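Local coordinates for sulfur carrier protein CysO (Mycobacterium tuberculosis, PDB 3DWG) that probably serves, in its thiocarboxylated form, as the sulfur donor for the CysM-dependent pathway of cysteine biosynthesis, at residues Lys19-Ser24 / Ser33-Asn38; Glu44-Pro49 / Arg57-Tyr62; Ile61-Glu66 / Leu74-Ala79. One frame throughout, in Å; residues are numbered along the deposited sequence.

Interaction 1: residues Lys19-Ser24 / Ser33-Asn38; sequences KSVSAS and SDLEAN
V21 and L35 bring a strand and a helix together on the inner side of this contact: V21 CG2 lies 3.7 Å from L35 CD2, the two side chains crossing at a slant. The same CD2 carbon also meets A23 CB at 4.1 Å, so one leucine methyl spans two alternate buried residues of the strand. The strand 20-23 is an edge of the ubiquitin-like beta-grasp sheet, bonded through its backbone to strand 3-6, and the 33-38 part of helix 28-38 passes over it, the two short axes 8.5 Å apart and their directions 112° from each other. I42 on the next helix covers L35, and V5 and Y39 close around V21, which makes this half a piece of the hydrophobic core.

The other part of the contact is polar and lies among exposed residues. With CG held anti to its backbone N, the D34 carboxylate reaches the end of the strand, where OD2 accepts the backbone N-H of S24 at 3.0 Å from S24 N. The donor comes from well above the carboxylate plane, 64° out of it, and the N-H...O angle is 152°. A water adds a second tie: it donates to S22 O and to D34 OD2, each 2.9 Å from the water oxygen, and accepts from N38 ND2. OD2 thus receives two hydrogen bonds, one from the N-H of S24 and one from the water, an arrangement consistent with an ionised D34 whose charge is spread over neutral donors of the strand end and the solvent.

Interaction 2: residues Glu44-Pro49 / Arg57-Tyr62; sequences ERLMDP and RFVNIY
D48 OD1 accepts the backbone N-H of S50, and more weakly that of S51, in an Asx turn just downstream of the place where L46 of helix 42-46 meets V59 and I61. In this beta-grasp fold, the architecture of ubiquitin and of ThiS, the short helix packs against the sheet and supplies L46 to the core. Both branches of that leucine are used. CD2 slants across V59 CG1 at 3.9 Å, and CD1 approaches I61 CD1 more loosely, at 4.4 Å. The first torsion (chi1 -58°) sets CG anti to the carbonyl carbon, and chi2 turns the two methyls so that one meets each strand residue.

V59 and I61 are alternate residues of strand 59-63 and turn the same way, the usual result of strand geometry. N60 and Y62 point away from L46; they, F58 and V59 all touch a chain of another protein, where Y62 OH hydrogen-bonds an acidic side chain. L11, I86 on strand 83-88 and I32 on helix 28-38 also pack on L46. R45 sends its guanidinium elsewhere, NH1 bonding H14 NE2, and meets the strand through its backbone, with carbonyl O 3.9 Å from V59 CG2.

Interaction 3: residues Ile61-Glu66 / Leu74-Ala79; sequences IYVNDE and LATAIA
V63 sets both of its methyls against the side chain of I78, the two crossing at an angle: CG2 lies 3.9 Å from I78 CD1, and I78 CG1 is 4.0 Å from V63 CG1. The site is a hairpin corner of the beta-grasp sheet, where strand 59-63 turns back as strand 66-67 and the chain from 74 to 79 passes over it. I78 reaches the valine with the long arm of its side chain, which the first torsion (chi1 -77°) places anti to the carbonyl carbon; V31 of helix 28-38 and V84 also pack on it. T76 adds a smaller apolar surface, its CG2 standing 4.1 Å from V63 CG2. Its OG1, by contrast, is engaged within its own loop, with G73 O and S71 OG.

The valine also begins a type I' turn that ends at E66. Backbone bonds run both ways across it, V63 N to E66 O at 3.0 Å and E66 N to V63 O at 2.9 Å, making a tight two-residue hairpin. N64 and D65 hold the left-handed backbone conformation that such a turn requires. The turn is tied at its tip as well: the side-chain amide of N64 donates from ND2 to D82 OD1 and accepts the S83 N-H at OD1, and D65 forms a salt bridge with a basic side chain on a chain of another protein. On the loop side, V63 CG1 rests 4.1 Å from the carbonyl oxygen of A77.

Overall arrangement
Taken together, the three contacts frame one beta-grasp core from different sides. Interactions 1 and 2 lie on opposite sides of the chain's centre, their own centres about 15 Å apart, yet consecutive helices, 28-38 and 42-46, link them to the same sheet; their nearest atoms are about 4 Å apart. Interactions 2 and 3 use overlapping parts of strand 59-63, sharing I61 and Y62, and touch where M47 CE packs 4.2 Å from L74 CD1. Interaction 3 lies about 14 Å from each of the others, centre to centre. As in ThiS, sulfur is probably carried at the C-terminus; a backbone bond from F58 to A89 joins interaction 2 to that tail.

Interaction 1: residues Lys19-Ser24 / Ser33-Asn38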
loop_
_atom_site.group_PDB
_atom_site.type_symbol
_atom_site.label_atom_id
_atom_site.label_comp_id
_atom_site.label_asym_id
_atom_site.label_seq_id
_atom_site.Cartn_x
_atom_site.Cartn_y
_atom_site.Cartn_z
ATOM N N LYS C 19 -14.655 -16.147 -28.787
ATOM C CA LYS C 19 -14.540 -15.682 -27.430
ATOM C C LYS C 19 -15.660 -14.793 -27.016
ATOM O O LYS C 19 -15.837 -14.573 -25.865
ATOM C CB LYS C 19 -13.180 -15.035 -27.156
ATOM C CG LYS C 19 -13.026 -13.600 -27.551
ATOM C CD LYS C 19 -11.608 -13.086 -27.218
ATOM C CE LYS C 19 -10.632 -14.229 -27.124
ATOM N NZ LYS C 19 -9.164 -13.883 -27.212
ATOM N N SER C 20 -16.372 -14.253 -27.995
ATOM C CA SER C 20 -17.471 -13.360 -27.772
ATOM C C SER C 20 -18.567 -13.563 -28.797
ATOM O O SER C 20 -18.298 -13.553 -29.956
ATOM C CB SER C 20 -16.989 -11.936 -27.837
ATOM O OG SER C 20 -18.037 -11.045 -27.705
ATOM N N VAL C 21 -19.792 -13.768 -28.348
ATOM C CA VAL C 21 -20.887 -14.106 -29.231
ATOM C C VAL C 21 -22.093 -13.308 -28.884
ATOM O O VAL C 21 -22.202 -12.867 -27.809
ATOM C CB VAL C 21 -21.208 -15.590 -29.192
ATOM C CG1 VAL C 21 -20.027 -16.386 -29.585
ATOM C CG2 VAL C 21 -21.709 -16.005 -27.827
ATOM N N SER C 22 -22.977 -13.087 -29.842
ATOM C CA SER C 22 -24.229 -12.405 -29.577
ATOM C C SER C 22 -25.254 -13.395 -29.099
ATOM O O SER C 22 -25.249 -14.549 -29.505
ATOM C CB SER C 22 -24.812 -11.779 -30.855
ATOM O OG SER C 22 -23.911 -10.859 -31.390
ATOM N N ALA C 23 -26.185 -12.884 -28.317
ATOM C CA ALA C 23 -27.298 -13.686 -27.838
ATOM C C ALA C 23 -28.449 -12.742 -27.642
ATOM O O ALA C 23 -28.279 -11.530 -27.641
ATOM C CB ALA C 23 -26.934 -14.409 -26.529
ATOM N N SER C 24 -29.646 -13.304 -27.559
ATOM C CA SER C 24 -30.815 -12.487 -27.241
ATOM C C SER C 24 -31.596 -13.119 -26.097
ATOM O O SER C 24 -31.639 -14.354 -25.926
ATOM C CB SER C 24 -31.719 -12.302 -28.462
ATOM O OG SER C 24 -32.131 -13.568 -28.917
ATOM N N SER C 33 -30.729 -19.946 -23.011
ATOM C CA SER C 33 -31.535 -20.738 -23.970
ATOM C C SER C 33 -31.141 -20.463 -25.405
ATOM O O SER C 33 -31.031 -21.402 -26.210
ATOM C CB SER C 33 -32.996 -20.364 -23.800
ATOM O OG SER C 33 -33.767 -21.249 -24.647
ATOM N N ASP C 34 -30.929 -19.193 -25.705
ATOM C CA ASP C 34 -30.537 -18.719 -27.022
ATOM C C ASP C 34 -29.138 -19.239 -27.325
ATOM O O ASP C 34 -28.878 -19.741 -28.423
ATOM C CB ASP C 34 -30.559 -17.189 -27.094
ATOM C CG ASP C 34 -30.372 -16.691 -28.493
ATOM O OD1 ASP C 34 -31.254 -16.991 -29.365
ATOM O OD2 ASP C 34 -29.371 -16.017 -28.799
ATOM N N LEU C 35 -28.263 -19.208 -26.318
ATOM C CA LEU C 35 -26.893 -19.726 -26.518
ATOM C C LEU C 35 -26.943 -21.197 -26.888
ATOM O O LEU C 35 -26.247 -21.650 -27.799
ATOM C CB LEU C 35 -26.043 -19.556 -25.229
ATOM C CG LEU C 35 -25.541 -18.118 -24.995
ATOM C CD1 LEU C 35 -24.949 -18.035 -23.617
ATOM C CD2 LEU C 35 -24.510 -17.710 -26.057
ATOM N N GLU C 36 -27.740 -21.965 -26.145
ATOM C CA GLU C 36 -27.944 -23.373 -26.464
ATOM C C GLU C 36 -28.486 -23.608 -27.886
ATOM O O GLU C 36 -28.026 -24.540 -28.596
ATOM C CB GLU C 36 -28.884 -24.026 -25.449
ATOM C CG GLU C 36 -29.104 -25.522 -25.679
ATOM C CD GLU C 36 -27.870 -26.383 -25.452
ATOM O OE1 GLU C 36 -27.001 -26.043 -24.609
ATOM O OE2 GLU C 36 -27.772 -27.426 -26.125
ATOM N N ALA C 37 -29.406 -22.755 -28.324
ATOM C CA ALA C 37 -29.962 -22.877 -29.716
ATOM C C ALA C 37 -28.850 -22.750 -30.746
ATOM O O ALA C 37 -28.892 -23.400 -31.781
ATOM C CB ALA C 37 -31.073 -21.843 -29.992
ATOM N N ASN C 38 -27.870 -21.871 -30.489
ATOM C CA ASN C 38 -26.819 -21.623 -31.481
ATOM C C ASN C 38 -25.550 -22.457 -31.265
ATOM O O ASN C 38 -24.797 -22.677 -32.219
ATOM C CB ASN C 38 -26.468 -20.134 -31.570
ATOM C CG ASN C 38 -27.604 -19.310 -32.116
ATOM O OD1 ASN C 38 -28.055 -19.542 -33.245
ATOM N ND2 ASN C 38 -28.099 -18.353 -31.326
HETATM O O HOH W 1 -26.694 -17.052 -29.115
#

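Interaction 2: residues Glu44-Pro49 / Arg57-Tyr62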
loop_
_atom_site.group_PDB
_atom_site.type_symbol
_atom_site.label_atom_id
_atom_site.label_comp_id
_atom_site.label_asym_id
_atom_site.label_seq_id
_atom_site.Cartn_x
_atom_site.Cartn_y
_atom_site.Cartn_z
ATOM N N GLU C 44 -25.661 -27.192 -20.683
ATOM C CA GLU C 44 -25.354 -28.245 -19.750
ATOM C C GLU C 44 -24.045 -28.000 -18.979
ATOM O O GLU C 44 -23.918 -28.435 -17.829
ATOM C CB GLU C 44 -25.290 -29.594 -20.476
ATOM N N ARG C 45 -23.088 -27.326 -19.620
ATOM C CA ARG C 45 -21.825 -26.962 -18.969
ATOM C C ARG C 45 -21.959 -25.873 -17.909
ATOM O O ARG C 45 -21.142 -25.771 -16.985
ATOM C CB ARG C 45 -20.788 -26.493 -20.013
ATOM C CG ARG C 45 -20.552 -27.416 -21.225
ATOM C CD ARG C 45 -19.758 -28.658 -20.892
ATOM N NE ARG C 45 -18.497 -28.372 -20.169
ATOM C CZ ARG C 45 -17.331 -28.019 -20.721
ATOM N NH1 ARG C 45 -17.203 -27.846 -22.044
ATOM N NH2 ARG C 45 -16.281 -27.802 -19.929
ATOM N N LEU C 46 -23.009 -25.062 -18.024
ATOM C CA LEU C 46 -23.267 -23.979 -17.084
ATOM C C LEU C 46 -24.061 -24.415 -15.865
ATOM O O LEU C 46 -24.046 -23.763 -14.816
ATOM C CB LEU C 46 -24.051 -22.878 -17.802
ATOM C CG LEU C 46 -23.400 -22.259 -19.037
ATOM C CD1 LEU C 46 -24.277 -21.161 -19.573
ATOM C CD2 LEU C 46 -22.011 -21.665 -18.604
ATOM N N MET C 47 -24.816 -25.511 -16.017
ATOM C CA MET C 47 -25.787 -25.884 -14.985
ATOM C C MET C 47 -25.263 -27.005 -14.070
ATOM O O MET C 47 -24.392 -27.775 -14.440
ATOM C CB MET C 47 -27.114 -26.312 -15.654
ATOM C CG MET C 47 -27.781 -25.253 -16.537
ATOM S SD MET C 47 -28.001 -23.634 -15.802
ATOM C CE MET C 47 -29.470 -23.847 -14.777
ATOM N N ASP C 48 -25.775 -27.084 -12.856
ATOM C CA ASP C 48 -25.350 -28.095 -11.899
ATOM C C ASP C 48 -25.979 -29.449 -12.282
ATOM O O ASP C 48 -27.215 -29.588 -12.269
ATOM C CB ASP C 48 -25.751 -27.624 -10.492
ATOM C CG ASP C 48 -25.239 -28.515 -9.396
ATOM O OD1 ASP C 48 -24.924 -29.702 -9.639
ATOM O OD2 ASP C 48 -25.221 -28.016 -8.263
ATOM N N PRO C 49 -25.135 -30.451 -12.616
ATOM C CA PRO C 49 -25.674 -31.737 -13.084
ATOM C C PRO C 49 -26.514 -32.432 -11.999
ATOM O O PRO C 49 -27.364 -33.249 -12.322
ATOM C CB PRO C 49 -24.417 -32.563 -13.395
ATOM C CG PRO C 49 -23.343 -31.964 -12.535
ATOM C CD PRO C 49 -23.663 -30.480 -12.506
ATOM N N ARG C 57 -21.732 -24.968 -9.445
ATOM C CA ARG C 57 -21.031 -24.362 -8.318
ATOM C C ARG C 57 -19.772 -23.583 -8.748
ATOM O O ARG C 57 -19.332 -22.632 -8.081
ATOM C CB ARG C 57 -20.593 -25.498 -7.335
ATOM N N PHE C 58 -19.148 -24.056 -9.812
ATOM C CA PHE C 58 -17.874 -23.447 -10.232
ATOM C C PHE C 58 -18.022 -22.564 -11.459
ATOM O O PHE C 58 -17.053 -22.251 -12.116
ATOM C CB PHE C 58 -16.763 -24.479 -10.522
ATOM C CG PHE C 58 -16.311 -25.226 -9.326
ATOM C CD1 PHE C 58 -16.297 -24.615 -8.066
ATOM C CD2 PHE C 58 -15.931 -26.553 -9.450
ATOM C CE1 PHE C 58 -15.884 -25.345 -6.923
ATOM C CE2 PHE C 58 -15.518 -27.265 -8.314
ATOM C CZ PHE C 58 -15.502 -26.659 -7.080
ATOM N N VAL C 59 -19.235 -22.160 -11.769
ATOM C CA VAL C 59 -19.438 -21.174 -12.836
ATOM C C VAL C 59 -19.952 -19.908 -12.207
ATOM O O VAL C 59 -20.862 -19.940 -11.360
ATOM C CB VAL C 59 -20.427 -21.714 -13.915
ATOM C CG1 VAL C 59 -20.645 -20.692 -15.033
ATOM C CG2 VAL C 59 -19.872 -22.964 -14.575
ATOM N N ASN C 60 -19.395 -18.777 -12.633
ATOM C CA ASN C 60 -19.864 -17.456 -12.241
ATOM C C ASN C 60 -20.335 -16.716 -13.457
ATOM O O ASN C 60 -19.705 -16.767 -14.519
ATOM C CB ASN C 60 -18.725 -16.655 -11.560
ATOM C CG ASN C 60 -18.348 -17.234 -10.219
ATOM O OD1 ASN C 60 -19.223 -17.673 -9.422
ATOM N ND2 ASN C 60 -17.022 -17.273 -9.937
ATOM N N ILE C 61 -21.492 -16.080 -13.333
ATOM C CA ILE C 61 -22.001 -15.256 -14.422
ATOM C C ILE C 61 -22.379 -13.868 -13.944
ATOM O O ILE C 61 -22.978 -13.684 -12.879
ATOM C CB ILE C 61 -23.224 -15.938 -15.127
ATOM C CG1 ILE C 61 -22.809 -17.367 -15.510
ATOM C CG2 ILE C 61 -23.645 -15.101 -16.346
ATOM C CD1 ILE C 61 -23.852 -18.204 -16.378
ATOM N N TYR C 62 -22.018 -12.865 -14.756
ATOM C CA TYR C 62 -22.241 -11.470 -14.431
ATOM C C TYR C 62 -22.982 -10.763 -15.582
ATOM O O TYR C 62 -22.722 -11.043 -16.731
ATOM C CB TYR C 62 -20.882 -10.775 -14.182
ATOM C CG TYR C 62 -19.967 -11.509 -13.229
ATOM C CD1 TYR C 62 -19.169 -12.538 -13.687
ATOM C CD2 TYR C 62 -19.911 -11.172 -11.879
ATOM C CE1 TYR C 62 -18.376 -13.239 -12.846
ATOM C CE2 TYR C 62 -19.084 -11.892 -10.993
ATOM C CZ TYR C 62 -18.309 -12.886 -11.516
ATOM O OH TYR C 62 -17.452 -13.666 -10.753
#

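Interaction 3: residues Ile61-Glu66 / Leu74-Ala79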
loop_
_atom_site.group_PDB
_atom_site.type_symbol
_atom_site.label_atom_id
_atom_site.label_comp_id
_atom_site.label_asym_id
_atom_site.label_seq_id
_atom_site.Cartn_x
_atom_site.Cartn_y
_atom_site.Cartn_z
ATOM N N ILE C 61 -21.492 -16.080 -13.333
ATOM C CA ILE C 61 -22.001 -15.256 -14.422
ATOM C C ILE C 61 -22.379 -13.868 -13.944
ATOM O O ILE C 61 -22.978 -13.684 -12.879
ATOM C CB ILE C 61 -23.224 -15.938 -15.127
ATOM C CG1 ILE C 61 -22.809 -17.367 -15.510
ATOM C CG2 ILE C 61 -23.645 -15.101 -16.346
ATOM C CD1 ILE C 61 -23.852 -18.204 -16.378
ATOM N N TYR C 62 -22.018 -12.865 -14.756
ATOM C CA TYR C 62 -22.241 -11.470 -14.431
ATOM C C TYR C 62 -22.982 -10.763 -15.582
ATOM O O TYR C 62 -22.722 -11.043 -16.731
ATOM C CB TYR C 62 -20.882 -10.775 -14.182
ATOM C CG TYR C 62 -19.967 -11.509 -13.229
ATOM C CD1 TYR C 62 -19.169 -12.538 -13.687
ATOM C CD2 TYR C 62 -19.911 -11.172 -11.879
ATOM C CE1 TYR C 62 -18.376 -13.239 -12.846
ATOM C CE2 TYR C 62 -19.084 -11.892 -10.993
ATOM C CZ TYR C 62 -18.309 -12.886 -11.516
ATOM O OH TYR C 62 -17.452 -13.666 -10.753
ATOM N N VAL C 63 -23.954 -9.940 -15.218
ATOM C CA VAL C 63 -24.682 -9.116 -16.200
ATOM C C VAL C 63 -24.249 -7.699 -15.863
ATOM O O VAL C 63 -24.455 -7.253 -14.722
ATOM C CB VAL C 63 -26.240 -9.279 -16.031
ATOM C CG1 VAL C 63 -26.950 -8.227 -16.892
ATOM C CG2 VAL C 63 -26.671 -10.691 -16.409
ATOM N N ASN C 64 -23.680 -6.992 -16.849
ATOM C CA ASN C 64 -23.079 -5.643 -16.620
ATOM C C ASN C 64 -22.233 -5.590 -15.320
ATOM O O ASN C 64 -22.376 -4.700 -14.471
ATOM C CB ASN C 64 -24.102 -4.541 -16.604
ATOM C CG ASN C 64 -24.832 -4.444 -17.909
ATOM O OD1 ASN C 64 -24.265 -4.708 -18.971
ATOM N ND2 ASN C 64 -26.116 -4.112 -17.832
ATOM N N ASP C 65 -21.433 -6.638 -15.176
ATOM C CA ASP C 65 -20.484 -6.762 -14.073
ATOM C C ASP C 65 -21.064 -7.166 -12.725
ATOM O O ASP C 65 -20.322 -7.313 -11.759
ATOM C CB ASP C 65 -19.641 -5.493 -13.941
ATOM C CG ASP C 65 -18.677 -5.309 -15.147
ATOM O OD1 ASP C 65 -18.375 -6.323 -15.827
ATOM O OD2 ASP C 65 -18.236 -4.161 -15.397
ATOM N N GLU C 66 -22.376 -7.445 -12.663
ATOM C CA GLU C 66 -23.005 -7.823 -11.423
ATOM C C GLU C 66 -23.329 -9.300 -11.362
ATOM O O GLU C 66 -23.987 -9.815 -12.250
ATOM C CB GLU C 66 -24.280 -6.983 -11.174
ATOM C CG GLU C 66 -24.000 -5.453 -11.287
ATOM C CD GLU C 66 -25.132 -4.556 -10.807
ATOM O OE1 GLU C 66 -25.148 -3.393 -11.290
ATOM O OE2 GLU C 66 -25.991 -5.037 -9.984
ATOM N N LEU C 74 -30.992 -17.060 -12.713
ATOM C CA LEU C 74 -31.399 -17.133 -14.122
ATOM C C LEU C 74 -32.536 -16.148 -14.452
ATOM O O LEU C 74 -32.693 -15.741 -15.597
ATOM C CB LEU C 74 -31.794 -18.576 -14.463
ATOM C CG LEU C 74 -30.704 -19.670 -14.626
ATOM C CD1 LEU C 74 -30.404 -20.000 -16.081
ATOM C CD2 LEU C 74 -29.380 -19.479 -13.865
ATOM N N ALA C 75 -33.261 -15.683 -13.439
ATOM C CA ALA C 75 -34.280 -14.661 -13.644
ATOM C C ALA C 75 -33.800 -13.224 -13.744
ATOM O O ALA C 75 -34.556 -12.262 -14.014
ATOM C CB ALA C 75 -35.348 -14.782 -12.570
ATOM N N THR C 76 -32.465 -13.050 -13.620
ATOM C CA THR C 76 -31.935 -11.733 -13.703
ATOM C C THR C 76 -32.294 -11.057 -15.013
ATOM O O THR C 76 -32.050 -11.638 -16.094
ATOM C CB THR C 76 -30.395 -11.809 -13.590
ATOM O OG1 THR C 76 -30.010 -12.358 -12.331
ATOM C CG2 THR C 76 -29.809 -10.369 -13.752
ATOM N N ALA C 77 -32.853 -9.839 -14.948
ATOM C CA ALA C 77 -33.275 -9.130 -16.160
ATOM C C ALA C 77 -32.125 -8.690 -16.999
ATOM O O ALA C 77 -31.071 -8.259 -16.465
ATOM C CB ALA C 77 -34.150 -7.927 -15.824
ATOM N N ILE C 78 -32.335 -8.752 -18.299
ATOM C CA ILE C 78 -31.321 -8.416 -19.262
ATOM C C ILE C 78 -31.941 -7.448 -20.259
ATOM O O ILE C 78 -33.093 -7.643 -20.684
ATOM C CB ILE C 78 -30.715 -9.679 -19.914
ATOM C CG1 ILE C 78 -29.744 -10.327 -18.914
ATOM C CG2 ILE C 78 -29.896 -9.328 -21.131
ATOM C CD1 ILE C 78 -29.038 -11.506 -19.420
ATOM N N ALA C 79 -31.200 -6.399 -20.610
ATOM C CA ALA C 79 -31.734 -5.397 -21.549
ATOM C C ALA C 79 -30.841 -5.378 -22.767
ATOM O O ALA C 79 -29.675 -5.807 -22.707
ATOM C CB ALA C 79 -31.779 -4.039 -20.889
#